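Local coordinates for TqaL (PDB 7EEH), which binds an iron(III) ion and belongs to the 2OG-Fe dioxygenase family of the cupin clan, whose members share a double-stranded beta-helix core, at residues B[15-20]-B[42-47]; B[79-84]-B[90-95]; B[146-149]-B[153-156]; B[215-220]-B[224-229]. The protein carries 1 engineered substitution. All blocks are in the same frame, centred on the assembly; numbering follows the deposited sequence.

Interaction 1: residues B[15-20]-B[42-47]; sequences YTAIAE and VPLLLG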
loop_
_atom_site.group_PDB
_atom_site.type_symbol
_atom_site.label_atom_id
_atom_site.label_comp_id
_atom_site.label_asym_id
_atom_site.label_seq_id
_atom_site.Cartn_x
_atom_site.Cartn_y
_atom_site.Cartn_z
ATOM N N TYR B 15 8.696 -0.567 6.736
ATOM C CA TYR B 15 7.864 -1.758 6.943
ATOM C C TYR B 15 7.076 -2.144 5.691
ATOM O O TYR B 15 6.856 -3.333 5.437
ATOM C CB TYR B 15 6.960 -1.509 8.148
ATOM C CG TYR B 15 7.819 -1.334 9.366
ATOM C CD1 TYR B 15 8.402 -2.441 9.983
ATOM C CD2 TYR B 15 8.119 -0.065 9.864
ATOM C CE1 TYR B 15 9.237 -2.294 11.095
ATOM C CE2 TYR B 15 8.948 0.095 10.986
ATOM C CZ TYR B 15 9.506 -1.031 11.592
ATOM O OH TYR B 15 10.340 -0.908 12.691
ATOM N N THR B 16 6.664 -1.170 4.889
ATOM C CA THR B 16 6.049 -1.479 3.603
ATOM C C THR B 16 7.003 -2.265 2.716
ATOM O O THR B 16 6.607 -3.225 2.050
ATOM C CB THR B 16 5.635 -0.182 2.918
ATOM O OG1 THR B 16 4.702 0.513 3.751
ATOM C CG2 THR B 16 5.001 -0.458 1.567
ATOM N N ALA B 17 8.269 -1.873 2.704
ATOM C CA ALA B 17 9.257 -2.615 1.934
ATOM C C ALA B 17 9.398 -4.032 2.455
ATOM O O ALA B 17 9.425 -4.990 1.677
ATOM C CB ALA B 17 10.595 -1.900 1.991
ATOM N N ILE B 18 9.496 -4.184 3.777
ATOM C CA ILE B 18 9.637 -5.518 4.348
ATOM C C ILE B 18 8.443 -6.375 3.971
ATOM O O ILE B 18 8.594 -7.544 3.601
ATOM C CB ILE B 18 9.826 -5.435 5.876
ATOM C CG1 ILE B 18 11.119 -4.673 6.197
ATOM C CG2 ILE B 18 9.902 -6.847 6.471
ATOM C CD1 ILE B 18 11.314 -4.396 7.676
ATOM N N ALA B 19 7.241 -5.791 4.012
ATOM C CA ALA B 19 6.043 -6.540 3.635
ATOM C C ALA B 19 6.170 -7.094 2.224
ATOM O O ALA B 19 5.877 -8.264 1.968
ATOM C CB ALA B 19 4.808 -5.645 3.754
ATOM N N GLU B 20 6.615 -6.262 1.289
ATOM C CA GLU B 20 6.773 -6.735 -0.080
ATOM C C GLU B 20 7.867 -7.803 -0.170
ATOM O O GLU B 20 7.738 -8.781 -0.922
ATOM C CB GLU B 20 7.068 -5.532 -0.988
ATOM C CG GLU B 20 7.333 -5.888 -2.442
ATOM C CD GLU B 20 6.187 -6.669 -3.073
ATOM O OE1 GLU B 20 5.013 -6.377 -2.729
ATOM O OE2 GLU B 20 6.476 -7.566 -3.904
ATOM N N VAL B 42 14.207 -1.062 -6.876
ATOM C CA VAL B 42 14.568 0.281 -6.405
ATOM C C VAL B 42 13.753 0.714 -5.189
ATOM O O VAL B 42 14.359 1.099 -4.175
ATOM C CB VAL B 42 14.492 1.296 -7.558
ATOM C CG1 VAL B 42 14.475 2.705 -6.995
ATOM C CG2 VAL B 42 15.679 1.136 -8.475
ATOM N N PRO B 43 12.412 0.652 -5.195
ATOM C CA PRO B 43 11.684 1.078 -3.989
ATOM C C PRO B 43 11.938 0.184 -2.784
ATOM O O PRO B 43 11.907 0.678 -1.651
ATOM C CB PRO B 43 10.215 1.051 -4.429
ATOM C CG PRO B 43 10.178 0.166 -5.588
ATOM C CD PRO B 43 11.485 0.281 -6.278
ATOM N N LEU B 44 12.226 -1.105 -2.983
ATOM C CA LEU B 44 12.587 -1.954 -1.852
ATOM C C LEU B 44 13.897 -1.501 -1.220
ATOM O O LEU B 44 14.002 -1.398 0.009
ATOM C CB LEU B 44 12.677 -3.417 -2.299
ATOM C CG LEU B 44 11.375 -3.984 -2.886
ATOM C CD1 LEU B 44 11.503 -5.435 -3.254
ATOM C CD2 LEU B 44 10.251 -3.799 -1.892
ATOM N N LEU B 45 14.919 -1.242 -2.043
ATOM C CA LEU B 45 16.205 -0.825 -1.491
ATOM C C LEU B 45 16.102 0.544 -0.829
ATOM O O LEU B 45 16.688 0.768 0.235
ATOM C CB LEU B 45 17.278 -0.817 -2.581
ATOM C CG LEU B 45 17.614 -2.172 -3.225
ATOM C CD1 LEU B 45 18.912 -2.089 -4.041
ATOM C CD2 LEU B 45 17.722 -3.257 -2.181
ATOM N N LEU B 46 15.367 1.472 -1.441
ATOM C CA LEU B 46 15.115 2.761 -0.795
ATOM C C LEU B 46 14.462 2.564 0.566
ATOM O O LEU B 46 14.885 3.153 1.569
ATOM C CB LEU B 46 14.224 3.630 -1.687
ATOM C CG LEU B 46 14.881 4.174 -2.959
ATOM C CD1 LEU B 46 13.860 4.854 -3.855
ATOM C CD2 LEU B 46 15.973 5.150 -2.586
ATOM N N GLY B 47 13.425 1.721 0.620
ATOM C CA GLY B 47 12.747 1.477 1.878
ATOM C C GLY B 47 13.666 0.916 2.933
ATOM O O GLY B 47 13.476 1.176 4.121
#

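Interaction 2: residues B[79-84]-B[90-95]; sequences GRFCFD and VRRLEF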
loop_
_atom_site.group_PDB
_atom_site.type_symbol
_atom_site.label_atom_id
_atom_site.label_comp_id
_atom_site.label_asym_id
_atom_site.label_seq_id
_atom_site.Cartn_x
_atom_site.Cartn_y
_atom_site.Cartn_z
ATOM N N GLY B 79 34.827 -10.209 -1.740
ATOM C CA GLY B 79 34.886 -10.108 -0.296
ATOM C C GLY B 79 33.967 -11.125 0.335
ATOM O O GLY B 79 32.937 -11.499 -0.241
ATOM N N ARG B 80 34.354 -11.594 1.521
ATOM C CA ARG B 80 33.557 -12.531 2.297
ATOM C C ARG B 80 32.766 -11.753 3.332
ATOM O O ARG B 80 33.322 -10.893 4.025
ATOM C CB ARG B 80 34.430 -13.572 3.001
ATOM C CG ARG B 80 35.142 -14.555 2.087
ATOM C CD ARG B 80 36.223 -15.322 2.860
ATOM N NE ARG B 80 35.651 -16.164 3.890
ATOM C CZ ARG B 80 35.856 -16.044 5.198
ATOM N NH1 ARG B 80 36.660 -15.115 5.704
ATOM N NH2 ARG B 80 35.243 -16.885 6.005
ATOM N N PHE B 81 31.477 -12.066 3.437
ATOM C CA PHE B 81 30.612 -11.500 4.458
ATOM C C PHE B 81 29.987 -12.632 5.252
ATOM O O PHE B 81 29.951 -13.779 4.810
ATOM C CB PHE B 81 29.524 -10.612 3.857
ATOM C CG PHE B 81 30.060 -9.445 3.080
ATOM C CD1 PHE B 81 30.418 -9.591 1.750
ATOM C CD2 PHE B 81 30.208 -8.207 3.681
ATOM C CE1 PHE B 81 30.921 -8.516 1.027
ATOM C CE2 PHE B 81 30.714 -7.125 2.968
ATOM C CZ PHE B 81 31.071 -7.283 1.641
ATOM N N CYS B 82 29.520 -12.295 6.445
ATOM C CA CYS B 82 28.846 -13.226 7.336
ATOM C C CYS B 82 27.442 -12.709 7.617
ATOM O O CYS B 82 27.274 -11.586 8.104
ATOM C CB CYS B 82 29.618 -13.391 8.649
ATOM S SG CYS B 82 28.705 -14.357 9.879
ATOM N N PHE B 83 26.437 -13.507 7.284
ATOM C CA PHE B 83 25.098 -13.286 7.813
ATOM C C PHE B 83 25.058 -13.925 9.200
ATOM O O PHE B 83 25.097 -15.151 9.324
ATOM C CB PHE B 83 24.044 -13.883 6.885
ATOM C CG PHE B 83 23.817 -13.100 5.611
ATOM C CD1 PHE B 83 23.202 -11.863 5.639
ATOM C CD2 PHE B 83 24.191 -13.626 4.385
ATOM C CE1 PHE B 83 22.965 -11.161 4.465
ATOM C CE2 PHE B 83 23.966 -12.932 3.210
ATOM C CZ PHE B 83 23.355 -11.694 3.250
ATOM N N ASP B 84 25.029 -13.100 10.243
ATOM C CA ASP B 84 25.083 -13.558 11.628
ATOM C C ASP B 84 23.686 -13.425 12.223
ATOM O O ASP B 84 23.221 -12.310 12.490
ATOM C CB ASP B 84 26.102 -12.742 12.425
ATOM C CG ASP B 84 26.384 -13.331 13.799
ATOM O OD1 ASP B 84 25.486 -13.986 14.363
ATOM O OD2 ASP B 84 27.512 -13.142 14.307
ATOM N N VAL B 90 25.039 -8.281 9.399
ATOM C CA VAL B 90 25.952 -8.819 8.401
ATOM C C VAL B 90 27.243 -8.017 8.491
ATOM O O VAL B 90 27.207 -6.798 8.691
ATOM C CB VAL B 90 25.340 -8.780 6.982
ATOM C CG1 VAL B 90 24.891 -7.395 6.643
ATOM C CG2 VAL B 90 26.332 -9.278 5.946
ATOM N N ARG B 91 28.383 -8.704 8.395
ATOM C CA ARG B 91 29.674 -8.078 8.642
ATOM C C ARG B 91 30.688 -8.555 7.612
ATOM O O ARG B 91 30.577 -9.656 7.072
ATOM C CB ARG B 91 30.191 -8.378 10.065
ATOM C CG ARG B 91 30.902 -9.724 10.229
ATOM C CD ARG B 91 31.360 -9.951 11.682
ATOM N NE ARG B 91 30.278 -9.645 12.607
ATOM C CZ ARG B 91 29.484 -10.559 13.151
ATOM N NH1 ARG B 91 29.671 -11.848 12.897
ATOM N NH2 ARG B 91 28.503 -10.179 13.956
ATOM N N ARG B 92 31.682 -7.710 7.349
ATOM C CA ARG B 92 32.782 -8.084 6.474
ATOM C C ARG B 92 33.751 -8.970 7.238
ATOM O O ARG B 92 34.146 -8.639 8.359
ATOM C CB ARG B 92 33.499 -6.834 5.960
ATOM C CG ARG B 92 34.706 -7.109 5.077
ATOM C CD ARG B 92 34.274 -7.651 3.737
ATOM N NE ARG B 92 35.393 -7.863 2.832
ATOM C CZ ARG B 92 35.903 -6.916 2.052
ATOM N NH1 ARG B 92 35.382 -5.698 2.056
ATOM N NH2 ARG B 92 36.925 -7.187 1.257
ATOM N N LEU B 93 34.141 -10.086 6.635
ATOM C CA LEU B 93 35.117 -10.998 7.214
ATOM C C LEU B 93 36.492 -10.772 6.595
ATOM O O LEU B 93 36.621 -10.230 5.501
ATOM C CB LEU B 93 34.709 -12.451 6.996
ATOM C CG LEU B 93 33.340 -12.877 7.505
ATOM C CD1 LEU B 93 33.093 -14.312 7.093
ATOM C CD2 LEU B 93 33.293 -12.733 9.007
ATOM N N GLU B 94 37.521 -11.224 7.311
ATOM C CA GLU B 94 38.893 -11.118 6.839
ATOM C C GLU B 94 39.095 -11.959 5.585
ATOM O O GLU B 94 38.359 -12.919 5.318
ATOM C CB GLU B 94 39.865 -11.594 7.920
ATOM C CG GLU B 94 39.715 -13.078 8.220
ATOM C CD GLU B 94 40.849 -13.633 9.062
ATOM O OE1 GLU B 94 41.754 -12.857 9.419
ATOM O OE2 GLU B 94 40.825 -14.846 9.367
ATOM N N PHE B 95 40.124 -11.596 4.819
ATOM C CA PHE B 95 40.543 -12.429 3.704
ATOM C C PHE B 95 40.908 -13.816 4.205
ATOM O O PHE B 95 41.553 -13.961 5.245
ATOM C CB PHE B 95 41.741 -11.816 2.978
ATOM C CG PHE B 95 42.284 -12.688 1.881
ATOM C CD1 PHE B 95 41.637 -12.765 0.662
ATOM C CD2 PHE B 95 43.424 -13.458 2.079
ATOM C CE1 PHE B 95 42.117 -13.582 -0.349
ATOM C CE2 PHE B 95 43.908 -14.274 1.070
ATOM C CZ PHE B 95 43.255 -14.333 -0.147
HETATM O O HOH W 1 36.573 -10.463 2.912
#

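Interaction 3: residues B[146-149]-B[153-156]; sequences TTHR and DYSS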
loop_
_atom_site.group_PDB
_atom_site.type_symbol
_atom_site.label_atom_id
_atom_site.label_comp_id
_atom_site.label_asym_id
_atom_site.label_seq_id
_atom_site.Cartn_x
_atom_site.Cartn_y
_atom_site.Cartn_z
ATOM N N THR B 146 15.773 -25.835 2.851
ATOM C CA THR B 146 16.316 -26.301 1.579
ATOM C C THR B 146 16.986 -27.658 1.774
ATOM O O THR B 146 17.144 -28.140 2.896
ATOM C CB THR B 146 17.349 -25.322 0.997
ATOM O OG1 THR B 146 18.400 -25.148 1.947
ATOM C CG2 THR B 146 16.724 -23.980 0.682
ATOM N N THR B 147 17.422 -28.243 0.656
ATOM C CA THR B 147 18.255 -29.442 0.672
ATOM C C THR B 147 19.592 -29.173 1.360
ATOM O O THR B 147 20.280 -28.200 1.046
ATOM C CB THR B 147 18.503 -29.910 -0.759
ATOM O OG1 THR B 147 17.251 -30.044 -1.434
ATOM C CG2 THR B 147 19.236 -31.253 -0.775
ATOM N N HIS B 148 19.976 -30.043 2.290
ATOM C CA HIS B 148 21.204 -29.849 3.053
ATOM C C HIS B 148 22.389 -30.526 2.364
ATOM O O HIS B 148 22.387 -31.746 2.175
ATOM C CB HIS B 148 21.023 -30.373 4.470
ATOM C CG HIS B 148 20.214 -29.462 5.333
ATOM N ND1 HIS B 148 20.113 -29.617 6.698
ATOM C CD2 HIS B 148 19.474 -28.371 5.022
ATOM C CE1 HIS B 148 19.342 -28.663 7.190
ATOM N NE2 HIS B 148 18.941 -27.895 6.194
ATOM N N ARG B 149 23.399 -29.734 1.989
ATOM C CA ARG B 149 24.637 -30.313 1.461
ATOM C C ARG B 149 25.359 -31.041 2.585
ATOM O O ARG B 149 25.555 -30.460 3.657
ATOM C CB ARG B 149 25.560 -29.240 0.875
ATOM C CG ARG B 149 25.060 -28.570 -0.389
ATOM C CD ARG B 149 26.157 -27.770 -1.083
ATOM N NE ARG B 149 25.627 -27.002 -2.205
ATOM C CZ ARG B 149 25.362 -27.526 -3.391
ATOM N NH1 ARG B 149 25.601 -28.811 -3.608
ATOM N NH2 ARG B 149 24.857 -26.772 -4.355
ATOM N N ASP B 153 27.327 -27.272 7.566
ATOM C CA ASP B 153 26.797 -27.381 8.929
ATOM C C ASP B 153 25.556 -26.500 9.088
ATOM O O ASP B 153 25.659 -25.296 9.343
ATOM C CB ASP B 153 27.868 -27.025 9.960
ATOM C CG ASP B 153 27.336 -27.058 11.395
ATOM O OD1 ASP B 153 26.230 -27.598 11.618
ATOM O OD2 ASP B 153 28.024 -26.551 12.305
ATOM N N TYR B 154 24.385 -27.126 9.017
ATOM C CA TYR B 154 23.122 -26.417 9.113
ATOM C C TYR B 154 22.656 -26.231 10.546
ATOM O O TYR B 154 21.587 -25.665 10.762
ATOM C CB TYR B 154 22.056 -27.134 8.270
ATOM C CG TYR B 154 22.429 -27.100 6.807
ATOM C CD1 TYR B 154 23.316 -28.024 6.278
ATOM C CD2 TYR B 154 21.948 -26.100 5.969
ATOM C CE1 TYR B 154 23.694 -27.977 4.945
ATOM C CE2 TYR B 154 22.319 -26.044 4.632
ATOM C CZ TYR B 154 23.190 -26.985 4.123
ATOM O OH TYR B 154 23.576 -26.925 2.796
ATOM N N SER B 155 23.438 -26.658 11.533
ATOM C CA SER B 155 23.153 -26.254 12.901
ATOM C C SER B 155 23.658 -24.852 13.204
ATOM O O SER B 155 23.266 -24.267 14.219
ATOM C CB SER B 155 23.762 -27.251 13.889
ATOM O OG SER B 155 25.167 -27.300 13.742
ATOM N N SER B 156 24.485 -24.278 12.338
ATOM C CA SER B 156 25.084 -22.994 12.649
ATOM C C SER B 156 24.052 -21.874 12.539
ATOM O O SER B 156 23.013 -22.006 11.885
ATOM C CB SER B 156 26.263 -22.719 11.716
ATOM O OG SER B 156 26.505 -21.330 11.600
#

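Interaction 4: residues B[215-220]-B[224-229]; sequences MNEETG and TEIKPQ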
loop_
_atom_site.group_PDB
_atom_site.type_symbol
_atom_site.label_atom_id
_atom_site.label_comp_id
_atom_site.label_asym_id
_atom_site.label_seq_id
_atom_site.Cartn_x
_atom_site.Cartn_y
_atom_site.Cartn_z
HETATM N N MSE B 215 17.220 -30.993 -11.724
HETATM C CA MSE B 215 18.407 -31.787 -11.348
HETATM C C MSE B 215 18.713 -32.914 -12.333
HETATM O O MSE B 215 19.757 -33.471 -12.232
HETATM C CB MSE B 215 18.297 -32.262 -9.903
HETATM C CG MSE B 215 18.008 -31.145 -8.950
HETATM SE SE MSE B 215 19.474 -29.916 -8.856
HETATM C CE MSE B 215 20.854 -30.965 -8.105
ATOM N N ASN B 216 17.845 -33.175 -13.280
ATOM C CA ASN B 216 18.090 -34.225 -14.257
ATOM C C ASN B 216 18.813 -33.720 -15.500
ATOM O O ASN B 216 19.159 -34.527 -16.368
ATOM C CB ASN B 216 16.773 -34.899 -14.651
ATOM C CG ASN B 216 16.128 -35.628 -13.490
ATOM O OD1 ASN B 216 16.815 -36.112 -12.587
ATOM N ND2 ASN B 216 14.807 -35.719 -13.509
ATOM N N GLU B 217 19.051 -32.418 -15.616
ATOM C CA GLU B 217 19.908 -31.934 -16.688
ATOM C C GLU B 217 21.346 -32.373 -16.436
ATOM O O GLU B 217 21.788 -32.502 -15.292
ATOM C CB GLU B 217 19.821 -30.408 -16.802
ATOM C CG GLU B 217 20.540 -29.803 -18.012
ATOM C CD GLU B 217 20.140 -30.450 -19.328
ATOM O OE1 GLU B 217 20.759 -31.470 -19.699
ATOM O OE2 GLU B 217 19.206 -29.944 -19.992
ATOM N N GLU B 218 22.073 -32.611 -17.527
ATOM C CA GLU B 218 23.450 -33.106 -17.486
ATOM C C GLU B 218 24.411 -32.009 -17.021
ATOM O O GLU B 218 24.620 -31.022 -17.732
ATOM C CB GLU B 218 23.843 -33.603 -18.876
ATOM C CG GLU B 218 25.034 -34.560 -18.928
ATOM C CD GLU B 218 24.718 -35.941 -18.362
ATOM O OE1 GLU B 218 23.515 -36.299 -18.265
ATOM O OE2 GLU B 218 25.680 -36.671 -18.024
ATOM N N THR B 219 25.032 -32.193 -15.857
ATOM C CA THR B 219 26.111 -31.300 -15.442
ATOM C C THR B 219 27.183 -31.234 -16.523
ATOM O O THR B 219 27.660 -32.263 -17.003
ATOM C CB THR B 219 26.733 -31.784 -14.130
ATOM O OG1 THR B 219 25.726 -31.878 -13.117
ATOM C CG2 THR B 219 27.819 -30.829 -13.665
ATOM N N GLY B 220 27.550 -30.022 -16.920
ATOM C CA GLY B 220 28.564 -29.830 -17.937
ATOM C C GLY B 220 28.046 -29.644 -19.349
ATOM O O GLY B 220 28.815 -29.211 -20.218
ATOM N N THR B 224 23.839 -24.602 -25.561
ATOM C CA THR B 224 23.121 -24.927 -26.787
ATOM C C THR B 224 22.501 -26.318 -26.738
ATOM O O THR B 224 21.509 -26.566 -27.433
ATOM C CB THR B 224 24.057 -24.820 -27.993
ATOM O OG1 THR B 224 25.357 -25.310 -27.640
ATOM C CG2 THR B 224 24.179 -23.376 -28.442
ATOM N N GLU B 225 23.047 -27.224 -25.927
ATOM C CA GLU B 225 22.649 -28.623 -25.930
ATOM C C GLU B 225 21.657 -28.976 -24.826
ATOM O O GLU B 225 21.382 -30.162 -24.614
ATOM C CB GLU B 225 23.879 -29.524 -25.801
ATOM C CG GLU B 225 25.028 -29.212 -26.743
ATOM C CD GLU B 225 26.287 -29.985 -26.364
ATOM O OE1 GLU B 225 26.882 -29.682 -25.305
ATOM O OE2 GLU B 225 26.667 -30.911 -27.112
ATOM N N ILE B 226 21.125 -27.999 -24.111
ATOM C CA ILE B 226 20.242 -28.325 -22.997
ATOM C C ILE B 226 18.870 -28.722 -23.529
ATOM O O ILE B 226 18.384 -28.198 -24.537
ATOM C CB ILE B 226 20.157 -27.151 -22.001
ATOM C CG1 ILE B 226 19.443 -25.957 -22.626
ATOM C CG2 ILE B 226 21.547 -26.749 -21.540
ATOM C CD1 ILE B 226 18.024 -25.777 -22.127
ATOM N N LYS B 227 18.247 -29.667 -22.845
ATOM C CA LYS B 227 16.969 -30.214 -23.286
ATOM C C LYS B 227 15.826 -29.325 -22.808
ATOM O O LYS B 227 15.771 -28.978 -21.625
ATOM C CB LYS B 227 16.795 -31.635 -22.758
ATOM C CG LYS B 227 18.017 -32.520 -22.995
ATOM C CD LYS B 227 17.773 -33.958 -22.554
ATOM C CE LYS B 227 18.034 -34.147 -21.066
ATOM N NZ LYS B 227 19.430 -34.584 -20.760
ATOM N N PRO B 228 14.914 -28.922 -23.693
ATOM C CA PRO B 228 13.770 -28.118 -23.236
ATOM C C PRO B 228 12.936 -28.819 -22.180
ATOM O O PRO B 228 12.349 -28.155 -21.317
ATOM C CB PRO B 228 12.975 -27.877 -24.531
ATOM C CG PRO B 228 13.984 -28.033 -25.624
ATOM C CD PRO B 228 14.902 -29.125 -25.151
ATOM N N GLN B 229 12.895 -30.153 -22.203
ATOM C CA GLN B 229 12.122 -30.909 -21.226
ATOM C C GLN B 229 12.618 -30.696 -19.802
ATOM O O GLN B 229 11.873 -30.956 -18.850
ATOM C CB GLN B 229 12.173 -32.407 -21.559
ATOM C CG GLN B 229 11.666 -32.777 -22.951
ATOM C CD GLN B 229 12.748 -32.683 -24.029
ATOM O OE1 GLN B 229 13.640 -31.832 -23.965
ATOM N NE2 GLN B 229 12.669 -33.566 -25.021
#

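Interaction 1: residues B[15-20]-B[42-47]
L44 and E20 are brought together by two different first torsions. In L44 the CG atom stands beside the backbone N (chi1 -60°); with CD1 continuing the chain (chi2 -178°), the other methyl, CD2, is turned toward helix 12-31. E20 sets off with CG opposite its own backbone N (chi1 177°) and then bends at the next bond, laying its aliphatic part against that methyl while the carboxylate turns away from the leucine. The two side chains cross at about a right angle, with E20 CG 3.6 Å and E20 CB 3.7 Å from L44 CD2. The same methyl also lies 3.9 Å from A17 O, so a single leucine branch rests against both the backbone and a side chain of the partner helix.

One turn earlier on that helix, A17 CB points at the other backbone. It lies 4.0 Å from G47 CA, and equally far from L44 O, in a close fit made possible by the absence of a side chain at G47. No hydrogen bond joins the two segments, and van der Waals contact carries the pairing. L44 also touches I21 and L24 of helix 12-31 and F136 of helix 128-141, while Y15, T16, I18 and A19 pack on a second subunit. The axes of the two short segments approach to 8.4 Å at 132°, an oblique, roughly antiparallel helix-helix crossing with an alanine and a glycine at the interface.

Interaction 2: residues B[79-84]-B[90-95]
The ring of F81 has the CD methylene of R92 over one face, offset toward the rim, in a CH-pi contact 4.0 Å from R92 CD to the ring centroid. V90 CG2 similarly lies over a face of the F83 ring. The R80 guanidinium has L93 CD1 above one face, 3.5 Å from R80 NH2, and E94 O at its edge: NH1 donates to that oxygen at 2.8 Å, in the plane of both groups. R80 NH2 is hydrogen-bonded to S294 O. At the edge of the R91 guanidinium, D84 OD2 takes NH1 (2.9 Å) and NH2 (3.1 Å) in an end-on salt bridge to a single oxygen. The carboxylate stands almost upright to the guanidinium, 86° between planes, so that NH1 meets the anti lone pair of OD2 and NH2 comes from above the carboxylate plane.

R92 NH1 is hydrogen-bonded to Q125 OE1, and R92 NE donates to a water that also accepts from R80 N and donates to L93 O, linking the two segments beside the bond from L93 N to R80 O. Along the backbone, C82 and R91 exchange two hydrogen bonds, C82 N to R91 O being 2.9 Å. F81 with R92 and F83 with V90 are the non-hydrogen-bonded pairs on one face, where F81, F83 and V90 touch L134 of helix 128-141, whereas C82 and R91 lie on the other. This is an antiparallel beta hairpin, strands 74-84 and 89-92, within the large sheet of the double-stranded beta-helix fold.

Interaction 3: residues B[146-149]-B[153-156]
H148 and Y154 meet within the loop that joins helix 128-141 to strand 158-170, where residues 153-156 form a type I beta turn. The aromatic interaction is a face-to-face stack: the imidazole and phenol centroids are 3.7 Å apart and the planes differ by only 7°. The side chains slide past each other in opposite directions, so each CB lies over the other's ring. Y154 CB sits 3.3 Å from H148 CE1, and H148 CB is 3.9 Å from the centroid of the phenol. In both residues CG stands beside the backbone N (chi1 -76° for H148 and -64° for Y154), which directs the two rings at each other across the loop.

Polar contacts fix the far end of the tyrosine. R149 N donates to Y154 OH at 2.9 Å, and the same hydroxyl is hydrogen-bonded to D189 OD1, giving it two partners. R149 O lies in the plane of the phenol at its edge, 3.4 Å from Y154 CE1. The guanidinium of R149 leads away from this contact, with NE bound to V188 O and NH2 in a salt bridge to D248.

Bonds within the turn complete the arrangement. D153 OD1 reaches forward to the backbone two residues on, an Asx turn, in which S155 N donates to D153 OD1 at 2.9 Å from above the carboxylate plane.

Interaction 4: residues B[215-220]-B[224-229]
A carboxylate-to-backbone hydrogen bond with a longer salt bridge beside it joins the two sides of the loop between strands 209-213 and 231-236, at one end of the smaller antiparallel sheet of the cupin-type fold: the carboxylate of E217 binds K227 twice. Its OE2 accepts from the backbone N of K227 at 3.0 Å, approached on the syn side and slightly out of the carboxylate plane. The other oxygen, OE1, forms a longer salt bridge of 3.5 Å to K227 NZ, so backbone and ammonium of one lysine are held by the two ends of one carboxylate.

Both side chains bend to achieve this. E217 turns at its second torsion (chi2 52°), bringing the carboxylate round to the facing backbone. K227 curls back at its last two torsions, crossing the glutamate obliquely. E217 OE2 also lies 3.6 Å from both I226 CA and I226 CB. V183, next in sequence to the iron ligand H184, touches the side chains of E217 and I226. Residues 224-229 also pack on a third subunit, where I226 meets P228 and T224 meets Q229 of that neighbouring copy.

The charge on the carboxylate is probably stabilised by these donors, and a further one comes from within residues 215-220: E218 N donates to E217 OE1 at 2.8 Å from the anti side.

In the fold
The four contacts follow one another along the chain without touching. Interactions 3 and 4 lie near the metal site. In interaction 3 the side chain of R149 is about 10 Å from the bound iron(III) ion. In interaction 4 the side chain of I226 is about 13 Å from the bound iron(III) ion. The nearest atoms of interactions 3 and 4 are about 7 Å apart, and both border the segment that supplies metal ligands H184 and D186, interaction 4 through V183 and interaction 3 through V188 and D189. Interaction 2, whose nearest atoms are about 7 Å from interaction 3, lies across the chain centre from interaction 4. Helix 128-141 connects interactions 1 and 2, touching L44 and F81. Interactions 1 and 4 abut different neighbouring subunits.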